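Local coordinates for protein Azi13 (Streptomyces sahachiroi, PDB 5HMB) that probably hydrolyses the thioester of a naphthoate-type polyketide intermediate in azinomycin biosynthesis, as a hotdog-fold thioesterase of the PaaI family, at residues A[98-103]-A[108-113]; A[89-94]-A[118-123]. One frame throughout, in Å; residues are numbered along the deposited sequence.

Contact 1 (A[98-103]-A[108-113]); sequences ALPVHR and QVWSVE. With SO4 (sulfate ion), chain B; SO4 (sulfate ion), chain C.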
loop_
_atom_site.group_PDB
_atom_site.type_symbol
_atom_site.label_atom_id
_atom_site.label_comp_id
_atom_site.label_asym_id
_atom_site.label_seq_id
_atom_site.Cartn_x
_atom_site.Cartn_y
_atom_site.Cartn_z
ATOM N N ALA A 98 2.355 -16.115 -8.113
ATOM C CA ALA A 98 1.901 -14.832 -8.621
ATOM C C ALA A 98 0.681 -15.039 -9.503
ATOM O O ALA A 98 0.729 -15.816 -10.468
ATOM C CB ALA A 98 3.018 -14.145 -9.413
ATOM N N LEU A 99 -0.404 -14.335 -9.181
ATOM C CA LEU A 99 -1.602 -14.401 -9.999
ATOM C C LEU A 99 -1.976 -13.023 -10.508
ATOM O O LEU A 99 -1.775 -12.021 -9.812
ATOM C CB LEU A 99 -2.786 -14.980 -9.228
ATOM C CG LEU A 99 -2.585 -16.433 -8.821
ATOM C CD1 LEU A 99 -3.775 -16.919 -7.986
ATOM C CD2 LEU A 99 -2.371 -17.280 -10.075
ATOM N N PRO A 100 -2.534 -12.941 -11.716
ATOM C CA PRO A 100 -2.790 -11.630 -12.310
ATOM C C PRO A 100 -3.998 -10.986 -11.664
ATOM O O PRO A 100 -4.995 -11.647 -11.374
ATOM C CB PRO A 100 -3.046 -11.953 -13.790
ATOM C CG PRO A 100 -3.645 -13.331 -13.747
ATOM C CD PRO A 100 -2.997 -14.044 -12.581
ATOM N N VAL A 101 -3.888 -9.686 -11.419
ATOM C CA VAL A 101 -5.019 -8.875 -11.009
ATOM C C VAL A 101 -5.512 -8.010 -12.157
ATOM O O VAL A 101 -6.713 -7.949 -12.414
ATOM C CB VAL A 101 -4.656 -8.003 -9.787
ATOM C CG1 VAL A 101 -5.785 -7.025 -9.504
ATOM C CG2 VAL A 101 -4.334 -8.864 -8.562
ATOM N N HIS A 102 -4.585 -7.344 -12.848
ATOM C CA HIS A 102 -4.898 -6.489 -13.995
ATOM C C HIS A 102 -3.720 -6.508 -14.954
ATOM O O HIS A 102 -2.574 -6.361 -14.522
ATOM C CB HIS A 102 -5.178 -5.059 -13.539
ATOM C CG HIS A 102 -5.214 -4.050 -14.645
ATOM N ND1 HIS A 102 -6.387 -3.654 -15.251
ATOM C CD2 HIS A 102 -4.227 -3.327 -15.230
ATOM C CE1 HIS A 102 -6.122 -2.743 -16.172
ATOM N NE2 HIS A 102 -4.819 -2.527 -16.179
ATOM N N ARG A 103 -4.001 -6.688 -16.244
ATOM C CA ARG A 103 -2.968 -6.731 -17.280
ATOM C C ARG A 103 -3.506 -5.932 -18.460
ATOM O O ARG A 103 -4.340 -6.429 -19.221
ATOM C CB ARG A 103 -2.632 -8.167 -17.667
ATOM C CG ARG A 103 -1.922 -8.940 -16.562
ATOM C CD ARG A 103 -1.842 -10.434 -16.874
ATOM N NE ARG A 103 -3.161 -10.991 -17.167
ATOM C CZ ARG A 103 -3.388 -12.260 -17.494
ATOM N NH1 ARG A 103 -2.390 -13.127 -17.572
ATOM N NH2 ARG A 103 -4.623 -12.660 -17.755
ATOM N N GLN A 108 0.474 -3.364 -15.312
ATOM C CA GLN A 108 0.096 -4.672 -14.796
ATOM C C GLN A 108 0.120 -4.643 -13.269
ATOM O O GLN A 108 0.980 -3.990 -12.666
ATOM C CB GLN A 108 1.032 -5.790 -15.262
ATOM C CG GLN A 108 1.163 -5.955 -16.772
ATOM C CD GLN A 108 1.927 -7.214 -17.127
ATOM O OE1 GLN A 108 1.594 -8.309 -16.663
ATOM N NE2 GLN A 108 2.978 -7.064 -17.931
ATOM N N VAL A 109 -0.814 -5.367 -12.646
ATOM C CA VAL A 109 -0.788 -5.641 -11.213
ATOM C C VAL A 109 -0.903 -7.145 -11.008
ATOM O O VAL A 109 -1.790 -7.787 -11.580
ATOM C CB VAL A 109 -1.918 -4.910 -10.464
ATOM C CG1 VAL A 109 -1.888 -5.298 -8.987
ATOM C CG2 VAL A 109 -1.776 -3.421 -10.622
ATOM N N TRP A 110 -0.015 -7.701 -10.184
ATOM C CA TRP A 110 -0.014 -9.112 -9.837
ATOM C C TRP A 110 -0.082 -9.258 -8.321
ATOM O O TRP A 110 0.379 -8.387 -7.584
ATOM C CB TRP A 110 1.240 -9.822 -10.363
ATOM C CG TRP A 110 1.224 -9.953 -11.838
ATOM C CD1 TRP A 110 1.403 -8.953 -12.756
ATOM C CD2 TRP A 110 0.982 -11.151 -12.584
ATOM N NE1 TRP A 110 1.299 -9.465 -14.034
ATOM C CE2 TRP A 110 1.038 -10.811 -13.952
ATOM C CE3 TRP A 110 0.724 -12.482 -12.226
ATOM C CZ2 TRP A 110 0.845 -11.756 -14.968
ATOM C CZ3 TRP A 110 0.535 -13.418 -13.233
ATOM C CH2 TRP A 110 0.595 -13.049 -14.586
ATOM N N SER A 111 -0.657 -10.371 -7.868
ATOM C CA SER A 111 -0.768 -10.711 -6.452
ATOM C C SER A 111 0.029 -11.980 -6.194
ATOM O O SER A 111 -0.178 -12.996 -6.866
ATOM C CB SER A 111 -2.234 -10.906 -6.054
ATOM O OG SER A 111 -2.347 -11.401 -4.737
ATOM N N VAL A 112 0.944 -11.925 -5.238
ATOM C CA VAL A 112 1.849 -13.030 -4.959
ATOM C C VAL A 112 1.595 -13.497 -3.536
ATOM O O VAL A 112 1.720 -12.707 -2.588
ATOM C CB VAL A 112 3.317 -12.626 -5.142
ATOM C CG1 VAL A 112 4.215 -13.808 -4.919
ATOM C CG2 VAL A 112 3.537 -12.032 -6.518
ATOM N N GLU A 113 1.245 -14.770 -3.382
ATOM C CA GLU A 113 1.109 -15.385 -2.061
ATOM C C GLU A 113 2.267 -16.343 -1.815
ATOM O O GLU A 113 2.618 -17.147 -2.688
ATOM C CB GLU A 113 -0.217 -16.137 -1.914
ATOM C CG GLU A 113 -1.447 -15.266 -2.081
ATOM C CD GLU A 113 -2.724 -16.046 -1.900
ATOM O OE1 GLU A 113 -2.630 -17.252 -1.596
ATOM O OE2 GLU A 113 -3.813 -15.458 -2.073
HETATM S S SO4 B . -6.414 -9.549 -16.765
HETATM O O1 SO4 B . -6.247 -10.134 -18.104
HETATM O O2 SO4 B . -6.515 -8.090 -16.839
HETATM O O3 SO4 B . -7.633 -10.089 -16.164
HETATM O O4 SO4 B . -5.269 -9.871 -15.915
HETATM S S SO4 C . -3.911 0.111 -18.505
HETATM O O1 SO4 C . -5.062 -0.573 -19.102
HETATM O O2 SO4 C . -3.132 0.822 -19.524
HETATM O O3 SO4 C . -4.394 1.057 -17.508
HETATM O O4 SO4 C . -3.028 -0.872 -17.884
#
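One face of the Trp-110 indole carries the pyrrolidine of Pro-100, whose CB stands 3.8 Å from the centroid of the six-membered ring and 9° off its normal, a CH-pi contact. At the indole edge, near the ring plane, lie the carbonyl of Ala-98 and the amide end of Gln-108; CD of Arg-103 approaches CZ2 of the same ring obliquely. The Arg-103 guanidinium, nearly perpendicular to the indole, has Pro-100 CB over one face, offset toward the rim, and a sulfate at its edge. The setting is an antiparallel pairing in the hotdog-fold sheet, interrupted by a classic beta bulge: Val-101 and His-102 both face Val-109, whose O accepts 2.8 Å from Val-101 N and 3.1 Å from His-102 N. His-102 N lies in the carbonyl plane on a lone pair, Val-101 N 23° out of the plane. Before the bulge, Leu-99 and Ser-111 form a hydrogen-bonded pair.

With CG anti to its carbonyl carbon (chi1 -70°), the indole of Trp-110 lies against the backbone at Leu-99 and Pro-100, on the side of the sheet where it also touches Ala-63 of helix 49-68. Its NE1 donates almost straight, in the ring plane but from above the amide carbonyl plane, to Gln-108 OE1 at 2.9 Å, which helps fix the ring's rotation. Gln-108 NE2 is held by Asn-131 and the backbone of Ala-64. On the other side of the sheet, the His-102 ring stacks with Phe-84 of the second subunit.

Two sulfates, probably from the crystallisation liquor, lie beside the 102-103 end of the pairing. His-102 NE2 gives one its hydrogen bond at the ring edge. The other is gripped by Arg-103 N, NH2 and NE, the last 2.7 Å from sulfate O4.

Contact 2 (A[89-94]-A[118-123]); sequences VADGRL and AGRLVA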
loop_
_atom_site.group_PDB
_atom_site.type_symbol
_atom_site.label_atom_id
_atom_site.label_comp_id
_atom_site.label_asym_id
_atom_site.label_seq_id
_atom_site.Cartn_x
_atom_site.Cartn_y
_atom_site.Cartn_z
ATOM N N VAL A 89 14.175 -21.162 9.443
ATOM C CA VAL A 89 14.774 -22.314 8.782
ATOM C C VAL A 89 13.957 -23.568 9.050
ATOM O O VAL A 89 13.821 -24.435 8.177
ATOM C CB VAL A 89 16.233 -22.471 9.239
ATOM C CG1 VAL A 89 17.040 -21.273 8.792
ATOM C CG2 VAL A 89 16.293 -22.593 10.738
ATOM N N ALA A 90 13.368 -23.670 10.241
ATOM C CA ALA A 90 12.595 -24.851 10.595
ATOM C C ALA A 90 11.356 -25.005 9.734
ATOM O O ALA A 90 10.789 -26.100 9.676
ATOM C CB ALA A 90 12.194 -24.796 12.077
ATOM N N ASP A 91 10.927 -23.946 9.052
ATOM C CA ASP A 91 9.631 -24.006 8.395
ATOM C C ASP A 91 9.679 -24.693 7.042
ATOM O O ASP A 91 8.619 -24.938 6.454
ATOM C CB ASP A 91 9.047 -22.598 8.292
ATOM C CG ASP A 91 8.646 -22.063 9.654
ATOM O OD1 ASP A 91 9.525 -21.524 10.359
ATOM O OD2 ASP A 91 7.471 -22.245 10.046
ATOM N N GLY A 92 10.862 -25.038 6.552
ATOM C CA GLY A 92 10.935 -25.805 5.325
ATOM C C GLY A 92 10.723 -25.002 4.060
ATOM O O GLY A 92 11.153 -23.847 3.976
ATOM N N ARG A 93 10.062 -25.613 3.074
ATOM C CA ARG A 93 10.001 -25.085 1.716
ATOM C C ARG A 93 8.798 -24.173 1.503
ATOM O O ARG A 93 7.646 -24.593 1.658
ATOM C CB ARG A 93 9.944 -26.218 0.695
ATOM C CG ARG A 93 9.576 -25.718 -0.693
ATOM C CD ARG A 93 9.202 -26.840 -1.641
ATOM N NE ARG A 93 10.375 -27.558 -2.130
ATOM C CZ ARG A 93 10.346 -28.418 -3.144
ATOM N NH1 ARG A 93 9.203 -28.661 -3.780
ATOM N NH2 ARG A 93 11.459 -29.032 -3.529
ATOM N N LEU A 94 9.069 -22.943 1.085
ATOM C CA LEU A 94 8.038 -21.965 0.781
ATOM C C LEU A 94 7.714 -21.997 -0.713
ATOM O O LEU A 94 8.591 -22.234 -1.546
ATOM C CB LEU A 94 8.509 -20.572 1.216
ATOM C CG LEU A 94 9.089 -20.571 2.631
ATOM C CD1 LEU A 94 9.626 -19.200 3.010
ATOM C CD2 LEU A 94 8.034 -21.058 3.633
ATOM N N ALA A 118 2.058 -26.534 4.651
ATOM C CA ALA A 118 0.695 -26.771 5.107
ATOM C C ALA A 118 -0.347 -25.900 4.404
ATOM O O ALA A 118 -1.547 -26.099 4.624
ATOM C CB ALA A 118 0.616 -26.545 6.623
ATOM N N GLY A 119 0.067 -24.951 3.569
ATOM C CA GLY A 119 -0.857 -23.975 3.024
ATOM C C GLY A 119 -1.049 -22.752 3.894
ATOM O O GLY A 119 -1.884 -21.903 3.560
ATOM N N ARG A 120 -0.312 -22.642 5.000
ATOM C CA ARG A 120 -0.325 -21.430 5.816
ATOM C C ARG A 120 0.250 -20.257 5.028
ATOM O O ARG A 120 1.394 -20.315 4.569
ATOM C CB ARG A 120 0.492 -21.650 7.083
ATOM C CG ARG A 120 0.597 -20.427 7.997
ATOM C CD ARG A 120 1.630 -20.615 9.117
ATOM N NE ARG A 120 3.002 -20.514 8.611
ATOM C CZ ARG A 120 4.078 -20.337 9.377
ATOM N NH1 ARG A 120 3.952 -20.233 10.699
ATOM N NH2 ARG A 120 5.283 -20.257 8.819
ATOM N N LEU A 121 -0.533 -19.187 4.890
ATOM C CA LEU A 121 -0.064 -17.988 4.200
ATOM C C LEU A 121 0.934 -17.251 5.084
ATOM O O LEU A 121 0.570 -16.721 6.137
ATOM C CB LEU A 121 -1.249 -17.102 3.828
ATOM C CG LEU A 121 -0.918 -15.841 3.036
ATOM C CD1 LEU A 121 -0.294 -16.172 1.697
ATOM C CD2 LEU A 121 -2.176 -15.012 2.847
ATOM N N VAL A 122 2.194 -17.215 4.656
ATOM C CA VAL A 122 3.270 -16.553 5.389
ATOM C C VAL A 122 3.410 -15.085 4.993
ATOM O O VAL A 122 3.725 -14.234 5.827
ATOM C CB VAL A 122 4.585 -17.322 5.147
ATOM C CG1 VAL A 122 5.763 -16.636 5.840
ATOM C CG2 VAL A 122 4.434 -18.767 5.611
ATOM N N ALA A 123 3.246 -14.766 3.714
ATOM C CA ALA A 123 3.391 -13.393 3.258
ATOM C C ALA A 123 2.596 -13.254 1.978
ATOM O O ALA A 123 2.308 -14.245 1.304
ATOM C CB ALA A 123 4.861 -13.016 3.033
#
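Arg-120 reaches across to Asp-91 in a surface salt bridge, the one close contact between the two segments, which ties the turn leading into strand 93-100 to the loop just before strand 121-133 in this hotdog-fold domain. From CB the chain leaves with CG anti to the backbone N (chi1 178°) and continues extended to CD; the bend comes at the CG-CD bond, chi3 75°, and carries the guanidinium over to the aspartate. The side chain also packs on Ala-85. NE, the first polar atom, is engaged in a salt bridge with Asp-116, the arginine's stronger polar partner. CZ lies 3.9 Å from Asp-91 OD2 and NH1 is slightly farther from that oxygen. At the tip it is NH2 that meets the carboxylate.

The two side chains run at about a right angle, yet their flat ends are turned only 21° from each other. OD2 nevertheless approaches the guanidinium obliquely, and a single oxygen and a single nitrogen make the contact, so the pairing is monodentate. Asp-91 comes from the 3-10 segment 89-91, and its other oxygen, OD1, is hydrogen-bonded to Thr-88. One arginine is thus shared by two aspartates, Asp-91 and Asp-116, which probably stabilise its positive charge. The join between 89-94 and 118-123 rests on Asp-91 OD2 and Arg-120 NH2, 3.2 Å apart.

Overall arrangement
Contact 1 is nested along the chain inside the loop that contact 2 closes: 89-94 leads into strand 93-100, whose end, with the short strand 102-103 after a corner at 101, forms 98-103; the chain then returns through 108-113 on strand 107-115 and reaches 118-123 at the start of strand 121-133. All four segments lie on or lead into strands of one antiparallel sheet, in which strand 107-115 lies between the other two. The centres of the contacts are about 21 Å apart, but they touch where Glu-113 CB packs 3.6 Å from Leu-121 CD1. Segments of both also face the second subunit, through His-102 and Leu-121, so this sheet takes part in the subunit interface.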